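Local coordinates for protein endonuclease NucS (Pyrococcus abyssi, PDB 2VLD) that cleaves the single-stranded 3' and 5' ends of branched DNA, binding single-stranded DNA through its N-terminal domain and cutting with its C-terminal nuclease domain, at residues A[82-85]-A[86-90]. The protein carries 2 engineered substitutions. Sequence-based numbering, arbitrary orientation.
Sequences VTFK and ENSMI. Engineered in segment 86-90: Met89 (natural residue Ile).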
loop_
_atom_site.group_PDB
_atom_site.type_symbol
_atom_site.label_atom_id
_atom_site.label_comp_id
_atom_site.label_asym_id
_atom_site.label_seq_id
_atom_site.Cartn_x
_atom_site.Cartn_y
_atom_site.Cartn_z
ATOM N N VAL A 82 -5.916 -16.955 0.913
ATOM C CA VAL A 82 -5.611 -16.547 2.283
ATOM C C VAL A 82 -6.045 -17.578 3.324
ATOM O O VAL A 82 -7.121 -18.167 3.214
ATOM C CB VAL A 82 -6.250 -15.187 2.627
ATOM C CG1 VAL A 82 -5.652 -14.626 3.910
ATOM C CG2 VAL A 82 -6.043 -14.188 1.496
ATOM N N THR A 83 -5.212 -17.754 4.348
ATOM C CA THR A 83 -5.349 -18.816 5.333
ATOM C C THR A 83 -4.918 -18.303 6.703
ATOM O O THR A 83 -4.013 -17.482 6.782
ATOM C CB THR A 83 -4.486 -20.022 4.893
ATOM O OG1 THR A 83 -5.283 -20.901 4.098
ATOM C CG2 THR A 83 -3.933 -20.799 6.067
ATOM N N PHE A 84 -5.559 -18.780 7.774
ATOM C CA PHE A 84 -5.222 -18.338 9.136
ATOM C C PHE A 84 -5.096 -19.471 10.177
ATOM O O PHE A 84 -5.911 -20.394 10.185
ATOM C CB PHE A 84 -6.226 -17.277 9.599
ATOM C CG PHE A 84 -5.970 -16.759 10.981
ATOM C CD1 PHE A 84 -4.762 -16.150 11.302
ATOM C CD2 PHE A 84 -6.935 -16.877 11.964
ATOM C CE1 PHE A 84 -4.520 -15.675 12.586
ATOM C CE2 PHE A 84 -6.704 -16.404 13.249
ATOM C CZ PHE A 84 -5.494 -15.804 13.560
ATOM N N LYS A 85 -4.079 -19.369 11.051
ATOM C CA LYS A 85 -3.769 -20.364 12.109
ATOM C C LYS A 85 -2.826 -19.841 13.236
ATOM O O LYS A 85 -2.113 -20.630 13.869
ATOM C CB LYS A 85 -3.151 -21.621 11.475
ATOM C CG LYS A 85 -3.357 -22.902 12.284
ATOM C CD LYS A 85 -2.157 -23.849 12.198
ATOM C CE LYS A 85 -2.410 -25.103 13.045
ATOM N NZ LYS A 85 -1.192 -25.943 13.238
ATOM N N GLU A 86 -2.858 -18.529 13.506
ATOM C CA GLU A 86 -1.817 -17.791 14.281
ATOM C C GLU A 86 -0.846 -17.046 13.325
ATOM O O GLU A 86 -0.065 -16.165 13.716
ATOM C CB GLU A 86 -1.084 -18.697 15.291
ATOM C CG GLU A 86 0.318 -18.240 15.730
ATOM C CD GLU A 86 0.348 -16.857 16.391
ATOM O OE1 GLU A 86 -0.717 -16.209 16.527
ATOM O OE2 GLU A 86 1.458 -16.418 16.761
ATOM N N ASN A 87 -0.922 -17.416 12.056
ATOM C CA ASN A 87 -0.268 -16.680 11.008
ATOM C C ASN A 87 -1.302 -16.422 9.916
ATOM O O ASN A 87 -2.257 -17.190 9.771
ATOM C CB ASN A 87 0.936 -17.472 10.482
ATOM C CG ASN A 87 0.551 -18.525 9.425
ATOM O OD1 ASN A 87 -0.606 -18.951 9.334
ATOM N ND2 ASN A 87 1.527 -18.948 8.624
ATOM N N SER A 88 -1.150 -15.327 9.184
ATOM C CA SER A 88 -1.872 -15.192 7.933
ATOM C C SER A 88 -0.888 -15.615 6.853
ATOM O O SER A 88 0.253 -15.135 6.832
ATOM C CB SER A 88 -2.367 -13.763 7.718
ATOM O OG SER A 88 -3.270 -13.391 8.739
HETATM N N MSE A 89 -1.310 -16.545 5.998
HETATM C CA MSE A 89 -0.537 -16.930 4.831
HETATM C C MSE A 89 -1.284 -16.583 3.561
HETATM O O MSE A 89 -2.499 -16.761 3.461
HETATM C CB MSE A 89 -0.248 -18.432 4.799
HETATM C CG MSE A 89 0.581 -18.996 5.937
HETATM SE SE MSE A 89 -0.444 -20.257 7.030
HETATM C CE MSE A 89 -0.049 -21.999 6.198
ATOM N N ILE A 90 -0.545 -16.104 2.576
ATOM C CA ILE A 90 -1.077 -16.006 1.237
ATOM C C ILE A 90 -0.185 -16.841 0.333
ATOM O O ILE A 90 1.026 -16.604 0.244
ATOM C CB ILE A 90 -1.308 -14.513 0.792
ATOM C CG1 ILE A 90 -2.073 -14.438 -0.528
ATOM C CG2 ILE A 90 -0.041 -13.760 0.668
ATOM C CD1 ILE A 90 -3.260 -13.418 -0.513
#
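Thr83 and Met89 face each other as the antiparallel hydrogen-bonded pair of a tight β-hairpin in the PH-like N-terminal domain. Thr83 N reaches Met89 O at 3.0 Å, and Met89 N returns a straighter bond to Thr83 O. Lys85 N donates to Asn87 O at 3.1 Å across the turn, where Glu86 sits at positive phi (100°).

The packed face carries Val82, Phe84, Ser88 and Ile90. Val82 CG2 meets Ile90 CD1 at 3.5 Å, the two side chains crossing at a slant. Phe84 holds CG opposite its backbone N (chi1 -180°), which sends the ring along its own strand to the turn, where Glu86 N lies over one face, 3.4 Å from CE1. Ile15, Lys16 and Leu19 of helix 12-25 also touch this ring; an alanine in place of Phe84 would probably open a gap between hairpin and helix and leave the turn without its aromatic cover.

The other face is looser and more open to solvent: the Lys85 chain leads away from the hairpin, and the approach of Thr83 CG2 to the selenium of engineered Met89 is doubtful, since that side chain is modelled too close to Asn87. Strand 98-104 flanks residues 87-90, with backbone hydrogen bonds pairing Ser88 with Val102 and Ile90 with Leu100. Backbone bonding thus sets the hairpin's register, while the Phe84 ring links its packed face to helix 12-25.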